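Long-range contacts in redox-sensing transcriptional repressor Rex (Thermoanaerobacter ethanolicus, PDB 3WG9), which probably represses transcription in response to the cellular NADH/NAD(+) balance, binding DNA as a homodimer: residues E136-F141 with D164-A169; K146-I151 with G170-W175. All coordinates share one frame; numbering follows the deposited sequence.

Both contacts belong to the Rossmann-type nucleotide-binding domain, and their centres lie about 10 Å apart. Contact 1 joins the 3-10 turn and start of helix 138-144 to the end of helix 159-168 through charged side chains; contact 2 pairs the strands that follow these two helices, 149-152 and 173-176, in the parallel sheet. The segments alternate along the chain. Leu-166 links the two levels: its O lies 3.0 Å from Ile-171 N, a probable hydrogen bond, and its CD1 packs on Gly-150 CA. Both border the NADH site: the side chain of Trp-175 is about 3 Å from that of Val-193 and that of Leu-166 about 5 Å from that of Thr-162, both NADH-binding in a crystal structure of this protein. No nucleotide is bound to this chain.

Contact 1. Residues E136-F141 with D164-A169; sequences ETVEDF and DRLVRA
Arg-165, one helical turn before the end of helix 159-168, reaches across to two glutamates. Its chain bends at chi3 (76°), turning the guanidinium so that NE lies 2.8 Å from Glu-139 OE2 while NH1 lies 2.8 Å from Glu-136 OE1. The carboxylate of Glu-139 stands almost perpendicular to this guanidinium (89°), its OE2 at the edge; Glu-136, which binds zinc in a crystal structure of this protein though none is bound to this chain, is met from above its carboxylate plane. NH2 adds weak bonds to both acids. Leu-166 turns to the sheet side, where its CD2 touches Val-138 CG2 at 4.1 Å, across the chain of that valine. Arg-168 stretches out from CG to NE and holds Glu-139 side-on, NE to OE1 at 2.7 Å and NH2 to OE2 at 2.8 Å. Ala-169, just past the helix, sets its methyl against the backbone of Glu-139, CB lying 3.7 Å from the carbonyl O of that residue. Glu-139 OE2 thus accepts from Arg-165 on its anti side and from Arg-168 on its syn side, which fixes the carboxylate's rotation. Two acids matched by two arginines form a salt-bridge network, whose positive guanidinium groups would probably keep both glutamates ionised.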
ATOM      1  N   GLU B 136      18.854  -7.134  19.584  1.00 41.93           N
ATOM      2  CA  GLU B 136      20.110  -7.942  19.554  1.00 42.48           C
ATOM      3  C   GLU B 136      19.817  -9.456  19.692  1.00 40.60           C
ATOM      4  O   GLU B 136      20.685 -10.277  19.416  1.00 41.86           O
ATOM      5  CB  GLU B 136      21.132  -7.495  20.632  1.00 45.64           C
ATOM      6  CG  GLU B 136      21.944  -6.218  20.238  1.00 49.24           C
ATOM      7  CD  GLU B 136      22.643  -6.289  18.866  1.00 52.16           C
ATOM      8  OE1 GLU B 136      22.309  -5.432  18.029  1.00 57.41           O
ATOM      9  OE2 GLU B 136      23.481  -7.181  18.601  1.00 55.02           O
ATOM     10  N   THR B 137      18.620  -9.856  20.139  1.00 39.04           N
ATOM     11  CA  THR B 137      18.318 -11.301  20.223  1.00 37.93           C
ATOM     12  C   THR B 137      17.573 -11.840  18.993  1.00 35.63           C
ATOM     13  O   THR B 137      17.134 -12.989  18.980  1.00 33.96           O
ATOM     14  CB  THR B 137      17.453 -11.646  21.421  1.00 38.45           C
ATOM     15  OG1 THR B 137      16.191 -10.963  21.316  1.00 41.90           O
ATOM     16  CG2 THR B 137      18.176 -11.187  22.699  1.00 44.02           C
ATOM     17  N   VAL B 138      17.374 -10.995  17.986  1.00 33.02           N
ATOM     18  CA  VAL B 138      16.413 -11.404  16.956  1.00 32.02           C
ATOM     19  C   VAL B 138      16.925 -12.597  16.114  1.00 31.60           C
ATOM     20  O   VAL B 138      16.148 -13.419  15.648  1.00 29.71           O
ATOM     21  CB  VAL B 138      15.983 -10.178  16.076  1.00 33.30           C
ATOM     22  CG1 VAL B 138      17.186  -9.740  15.159  1.00 29.57           C
ATOM     23  CG2 VAL B 138      14.737 -10.525  15.258  1.00 30.73           C
ATOM     24  N   GLU B 139      18.223 -12.686  15.884  1.00 30.76           N
ATOM     25  CA  GLU B 139      18.713 -13.753  15.019  1.00 35.22           C
ATOM     26  C   GLU B 139      18.465 -15.122  15.637  1.00 36.50           C
ATOM     27  O   GLU B 139      18.010 -16.057  14.984  1.00 35.30           O
ATOM     28  CB  GLU B 139      20.203 -13.547  14.742  1.00 35.53           C
ATOM     29  CG  GLU B 139      20.407 -12.379  13.794  1.00 34.81           C
ATOM     30  CD  GLU B 139      21.862 -12.027  13.675  1.00 40.47           C
ATOM     31  OE1 GLU B 139      22.636 -12.888  13.204  1.00 35.53           O
ATOM     32  OE2 GLU B 139      22.224 -10.897  14.033  1.00 38.06           O
ATOM     33  N   ASP B 140      18.776 -15.216  16.924  1.00 37.76           N
ATOM     34  CA  ASP B 140      18.492 -16.439  17.649  1.00 40.40           C
ATOM     35  C   ASP B 140      16.978 -16.745  17.634  1.00 38.31           C
ATOM     36  O   ASP B 140      16.556 -17.870  17.422  1.00 35.61           O
ATOM     37  CB  ASP B 140      18.998 -16.311  19.085  1.00 42.57           C
ATOM     38  CG  ASP B 140      18.734 -17.586  19.895  1.00 51.12           C
ATOM     39  OD1 ASP B 140      19.539 -18.541  19.805  1.00 55.79           O
ATOM     40  OD2 ASP B 140      17.699 -17.626  20.609  1.00 58.05           O
ATOM     41  N   PHE B 141      16.168 -15.708  17.802  1.00 34.64           N
ATOM     42  CA  PHE B 141      14.729 -15.899  17.915  1.00 33.65           C
ATOM     43  C   PHE B 141      14.182 -16.453  16.586  1.00 32.53           C
ATOM     44  O   PHE B 141      13.307 -17.337  16.568  1.00 32.26           O
ATOM     45  CB  PHE B 141      14.059 -14.560  18.242  1.00 33.31           C
ATOM     46  CG  PHE B 141      12.598 -14.674  18.501  1.00 34.49           C
ATOM     47  CD1 PHE B 141      12.127 -14.846  19.804  1.00 38.24           C
ATOM     48  CD2 PHE B 141      11.685 -14.594  17.436  1.00 32.91           C
ATOM     49  CE1 PHE B 141      10.759 -14.946  20.051  1.00 37.29           C
ATOM     50  CE2 PHE B 141      10.321 -14.712  17.660  1.00 32.96           C
ATOM     51  CZ  PHE B 141       9.854 -14.886  18.970  1.00 40.62           C
ATOM     52  N   ASP B 164      19.983  -7.129   6.795  1.00 34.90           N
ATOM     53  CA  ASP B 164      21.081  -8.123   6.632  1.00 36.78           C
ATOM     54  C   ASP B 164      21.094  -9.158   7.749  1.00 34.42           C
ATOM     55  O   ASP B 164      21.376 -10.321   7.492  1.00 34.15           O
ATOM     56  CB  ASP B 164      22.457  -7.433   6.612  1.00 40.74           C
ATOM     57  CG  ASP B 164      22.694  -6.604   5.347  1.00 46.51           C
ATOM     58  OD1 ASP B 164      21.968  -6.790   4.344  1.00 47.45           O
ATOM     59  OD2 ASP B 164      23.633  -5.777   5.347  1.00 52.43           O
ATOM     60  N   ARG B 165      20.816  -8.727   8.978  1.00 32.97           N
ATOM     61  CA  ARG B 165      20.768  -9.613  10.123  1.00 35.87           C
ATOM     62  C   ARG B 165      19.639 -10.609   9.937  1.00 33.43           C
ATOM     63  O   ARG B 165      19.793 -11.796  10.282  1.00 30.95           O
ATOM     64  CB  ARG B 165      20.464  -8.848  11.430  1.00 35.57           C
ATOM     65  CG  ARG B 165      21.533  -7.826  11.817  1.00 42.68           C
ATOM     66  CD  ARG B 165      21.080  -7.265  13.122  1.00 46.05           C
ATOM     67  NE  ARG B 165      21.323  -8.220  14.193  1.00 42.62           N
ATOM     68  CZ  ARG B 165      21.407  -7.831  15.440  1.00 55.35           C
ATOM     69  NH1 ARG B 165      21.215  -6.531  15.690  1.00 56.00           N
ATOM     70  NH2 ARG B 165      21.702  -8.701  16.399  1.00 55.82           N
ATOM     71  N   LEU B 166      18.460 -10.119   9.515  1.00 28.82           N
ATOM     72  CA  LEU B 166      17.325 -11.096   9.360  1.00 28.86           C
ATOM     73  C   LEU B 166      17.642 -12.122   8.306  1.00 27.57           C
ATOM     74  O   LEU B 166      17.340 -13.313   8.439  1.00 28.37           O
ATOM     75  CB  LEU B 166      15.989 -10.417   8.966  1.00 28.12           C
ATOM     76  CG  LEU B 166      15.542  -9.255   9.835  1.00 32.28           C
ATOM     77  CD1 LEU B 166      14.202  -8.693   9.329  1.00 35.71           C
ATOM     78  CD2 LEU B 166      15.423  -9.602  11.281  1.00 33.77           C
ATOM     79  N   VAL B 167      18.230 -11.664   7.208  1.00 28.51           N
ATOM     80  CA  VAL B 167      18.660 -12.567   6.135  1.00 27.89           C
ATOM     81  C   VAL B 167      19.685 -13.624   6.604  1.00 30.00           C
ATOM     82  O   VAL B 167      19.512 -14.832   6.369  1.00 31.36           O
ATOM     83  CB  VAL B 167      19.221 -11.728   4.940  1.00 30.92           C
ATOM     84  CG1 VAL B 167      19.978 -12.586   3.953  1.00 31.45           C
ATOM     85  CG2 VAL B 167      18.054 -10.943   4.228  1.00 28.77           C
ATOM     86  N   ARG B 168      20.722 -13.217   7.316  1.00 32.27           N
ATOM     87  CA  ARG B 168      21.710 -14.241   7.702  1.00 34.93           C
ATOM     88  C   ARG B 168      21.124 -15.195   8.752  1.00 34.55           C
ATOM     89  O   ARG B 168      21.597 -16.326   8.872  1.00 31.00           O
ATOM     90  CB  ARG B 168      23.000 -13.612   8.215  1.00 39.35           C
ATOM     91  CG  ARG B 168      22.889 -12.977   9.558  1.00 42.59           C
ATOM     92  CD  ARG B 168      24.235 -12.346   9.950  1.00 49.80           C
ATOM     93  NE  ARG B 168      24.082 -11.689  11.236  1.00 48.46           N
ATOM     94  CZ  ARG B 168      24.870 -10.699  11.657  1.00 56.48           C
ATOM     95  NH1 ARG B 168      25.882 -10.293  10.906  1.00 54.58           N
ATOM     96  NH2 ARG B 168      24.700 -10.168  12.853  1.00 50.88           N
ATOM     97  N   ALA B 169      20.052 -14.780   9.462  1.00 32.30           N
ATOM     98  CA  ALA B 169      19.418 -15.700  10.394  1.00 29.67           C
ATOM     99  C   ALA B 169      18.451 -16.656   9.722  1.00 30.39           C
ATOM    100  O   ALA B 169      17.872 -17.516  10.402  1.00 28.32           O
ATOM    101  CB  ALA B 169      18.742 -14.971  11.563  1.00 32.14           C
TER

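Contact 2. Residues K146-I151 with G170-W175; sequences KIDIGI and GIKAIW
Trp-175 and Ile-151 are paired in register on neighbouring parallel strands, their side chains side by side and pointing the same way. Ile-151 CD1 meets the indole at its edge, 4.0 Å from Trp-175 CE3; with CG anti to the backbone N (chi1 -164°), the tryptophan turns this benzo edge to the isoleucine. An alanine in place of Ile-151 would remove CG1, CG2 and CD1 and is likely to leave a gap beside CE3, giving the indole more freedom to shift. Trp-175 N donates to Gly-150 O (2.8 Å, 158°), and Gly-150 N donates to Ala-173 O (2.9 Å, 163°). Asp-148 O receives Lys-172 N at 3.2 Å and, weakly, Ala-173 N. Its carboxylate runs alongside the lysine chain, OD1 making a long salt bridge to NZ at 3.6 Å, while OD2 accepts from Asn-86 N. Ile-171 CD1 packs on Gly-150 N and, at 3.7 Å, on Ile-147 CG2. The strands belong to a beta-alpha-beta crossover through helix 159-168, which covers the Ile-171 and Ile-174 face. On the face of Ile-149, Ala-173 and Trp-175 lies the second subunit, whose Ser-198 OG hydrogen-bonds Trp-175 NE1; strands 85-90 and 189-192 flank the pair.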
ATOM      1  N   LYS B 146      11.053 -20.532  13.983  1.00 37.17           N
ATOM      2  CA  LYS B 146      10.726 -20.763  12.578  1.00 39.14           C
ATOM      3  C   LYS B 146      10.020 -19.541  11.971  1.00 36.62           C
ATOM      4  O   LYS B 146       8.927 -19.658  11.441  1.00 35.40           O
ATOM      5  CB  LYS B 146       9.860 -22.021  12.379  1.00 42.30           C
ATOM      6  CG  LYS B 146      10.272 -23.198  13.306  1.00 51.31           C
ATOM      7  CD  LYS B 146       9.365 -24.424  13.076  1.00 59.80           C
ATOM      8  CE  LYS B 146       9.436 -25.392  14.255  1.00 64.81           C
ATOM      9  NZ  LYS B 146       8.238 -26.280  14.256  1.00 70.27           N
ATOM     10  N   ILE B 147      10.630 -18.370  12.106  1.00 33.51           N
ATOM     11  CA  ILE B 147      10.009 -17.142  11.550  1.00 31.96           C
ATOM     12  C   ILE B 147      10.150 -17.081  10.033  1.00 31.62           C
ATOM     13  O   ILE B 147      11.257 -17.178   9.501  1.00 32.49           O
ATOM     14  CB  ILE B 147      10.628 -15.895  12.178  1.00 30.21           C
ATOM     15  CG1 ILE B 147      10.539 -15.988  13.699  1.00 31.06           C
ATOM     16  CG2 ILE B 147       9.929 -14.596  11.631  1.00 29.77           C
ATOM     17  CD1 ILE B 147       9.105 -16.110  14.227  1.00 30.37           C
ATOM     18  N   ASP B 148       9.034 -16.812   9.371  1.00 31.76           N
ATOM     19  CA  ASP B 148       8.978 -16.710   7.942  1.00 32.19           C
ATOM     20  C   ASP B 148       9.155 -15.266   7.487  1.00 31.20           C
ATOM     21  O   ASP B 148       9.846 -15.060   6.513  1.00 30.22           O
ATOM     22  CB  ASP B 148       7.631 -17.236   7.453  1.00 32.89           C
ATOM     23  CG  ASP B 148       7.435 -18.735   7.797  1.00 40.02           C
ATOM     24  OD1 ASP B 148       8.345 -19.513   7.455  1.00 40.11           O
ATOM     25  OD2 ASP B 148       6.482 -19.074   8.544  1.00 39.55           O
ATOM     26  N   ILE B 149       8.453 -14.309   8.109  1.00 29.03           N
ATOM     27  CA  ILE B 149       8.338 -12.943   7.546  1.00 27.99           C
ATOM     28  C   ILE B 149       8.853 -11.943   8.589  1.00 28.10           C
ATOM     29  O   ILE B 149       8.468 -12.050   9.751  1.00 27.46           O
ATOM     30  CB  ILE B 149       6.893 -12.585   7.178  1.00 27.28           C
ATOM     31  CG1 ILE B 149       6.303 -13.573   6.141  1.00 28.35           C
ATOM     32  CG2 ILE B 149       6.823 -11.101   6.685  1.00 25.80           C
ATOM     33  CD1 ILE B 149       4.737 -13.416   5.964  1.00 28.14           C
ATOM     34  N   GLY B 150       9.843 -11.121   8.237  1.00 25.88           N
ATOM     35  CA  GLY B 150      10.278 -10.021   9.148  1.00 25.34           C
ATOM     36  C   GLY B 150       9.636  -8.733   8.593  1.00 27.19           C
ATOM     37  O   GLY B 150       9.738  -8.400   7.401  1.00 25.55           O
ATOM     38  N   ILE B 151       8.894  -8.029   9.427  1.00 27.10           N
ATOM     39  CA  ILE B 151       8.262  -6.777   8.979  1.00 26.20           C
ATOM     40  C   ILE B 151       9.058  -5.618   9.536  1.00 27.67           C
ATOM     41  O   ILE B 151       9.297  -5.589  10.770  1.00 28.34           O
ATOM     42  CB  ILE B 151       6.849  -6.725   9.545  1.00 27.76           C
ATOM     43  CG1 ILE B 151       6.102  -7.995   9.112  1.00 28.48           C
ATOM     44  CG2 ILE B 151       6.129  -5.350   9.164  1.00 25.70           C
ATOM     45  CD1 ILE B 151       4.699  -8.185   9.741  1.00 29.91           C
ATOM     46  N   GLY B 170      18.295 -16.529   8.397  1.00 27.94           N
ATOM     47  CA  GLY B 170      17.438 -17.435   7.659  1.00 29.12           C
ATOM     48  C   GLY B 170      16.034 -16.962   7.333  1.00 28.89           C
ATOM     49  O   GLY B 170      15.163 -17.761   7.037  1.00 28.59           O
ATOM     50  N   ILE B 171      15.779 -15.665   7.468  1.00 28.02           N
ATOM     51  CA  ILE B 171      14.416 -15.159   7.168  1.00 28.93           C
ATOM     52  C   ILE B 171      14.046 -15.457   5.718  1.00 27.32           C
ATOM     53  O   ILE B 171      14.903 -15.476   4.825  1.00 27.59           O
ATOM     54  CB  ILE B 171      14.288 -13.606   7.464  1.00 28.23           C
ATOM     55  CG1 ILE B 171      12.826 -13.244   7.766  1.00 30.10           C
ATOM     56  CG2 ILE B 171      14.769 -12.738   6.289  1.00 28.62           C
ATOM     57  CD1 ILE B 171      12.501 -13.503   9.166  1.00 32.24           C
ATOM     58  N   LYS B 172      12.766 -15.695   5.442  1.00 26.31           N
ATOM     59  CA  LYS B 172      12.391 -16.015   4.030  1.00 26.37           C
ATOM     60  C   LYS B 172      11.816 -14.832   3.261  1.00 24.78           C
ATOM     61  O   LYS B 172      11.840 -14.794   2.023  1.00 24.87           O
ATOM     62  CB  LYS B 172      11.365 -17.157   3.953  1.00 26.42           C
ATOM     63  CG  LYS B 172      11.841 -18.486   4.653  1.00 33.02           C
ATOM     64  CD  LYS B 172      10.710 -19.550   4.479  1.00 40.57           C
ATOM     65  CE  LYS B 172      11.145 -20.955   4.954  1.00 50.57           C
ATOM     66  NZ  LYS B 172      11.495 -20.939   6.399  1.00 52.77           N
ATOM     67  N   ALA B 173      11.267 -13.860   3.995  1.00 23.66           N
ATOM     68  CA  ALA B 173      10.666 -12.688   3.361  1.00 23.95           C
ATOM     69  C   ALA B 173      10.740 -11.528   4.332  1.00 25.64           C
ATOM     70  O   ALA B 173      10.674 -11.732   5.578  1.00 23.71           O
ATOM     71  CB  ALA B 173       9.182 -12.981   3.153  1.00 25.03           C
ATOM     72  N   ILE B 174      10.764 -10.336   3.739  1.00 22.97           N
ATOM     73  CA  ILE B 174      10.749  -9.092   4.459  1.00 24.39           C
ATOM     74  C   ILE B 174       9.665  -8.220   3.888  1.00 24.61           C
ATOM     75  O   ILE B 174       9.562  -8.022   2.647  1.00 23.54           O
ATOM     76  CB  ILE B 174      12.132  -8.366   4.314  1.00 24.19           C
ATOM     77  CG1 ILE B 174      13.156  -9.164   5.164  1.00 26.63           C
ATOM     78  CG2 ILE B 174      12.016  -6.911   4.836  1.00 25.88           C
ATOM     79  CD1 ILE B 174      14.602  -8.641   5.021  1.00 35.46           C
ATOM     80  N   TRP B 175       8.826  -7.717   4.796  1.00 24.96           N
ATOM     81  CA  TRP B 175       7.784  -6.746   4.401  1.00 24.04           C
ATOM     82  C   TRP B 175       8.257  -5.382   4.904  1.00 25.29           C
ATOM     83  O   TRP B 175       8.355  -5.131   6.111  1.00 26.53           O
ATOM     84  CB  TRP B 175       6.433  -7.175   5.009  1.00 25.06           C
ATOM     85  CG  TRP B 175       5.230  -6.513   4.407  1.00 22.79           C
ATOM     86  CD1 TRP B 175       5.096  -6.074   3.107  1.00 27.49           C
ATOM     87  CD2 TRP B 175       3.983  -6.258   5.043  1.00 24.43           C
ATOM     88  NE1 TRP B 175       3.812  -5.587   2.887  1.00 24.39           N
ATOM     89  CE2 TRP B 175       3.120  -5.662   4.072  1.00 23.69           C
ATOM     90  CE3 TRP B 175       3.489  -6.505   6.321  1.00 27.93           C
ATOM     91  CZ2 TRP B 175       1.841  -5.227   4.377  1.00 25.36           C
ATOM     92  CZ3 TRP B 175       2.183  -6.086   6.627  1.00 27.63           C
ATOM     93  CH2 TRP B 175       1.354  -5.516   5.633  1.00 25.58           C
TER
HETATM   94  O   HOH W   1      12.998 -18.954   8.650  1.00 46.39           O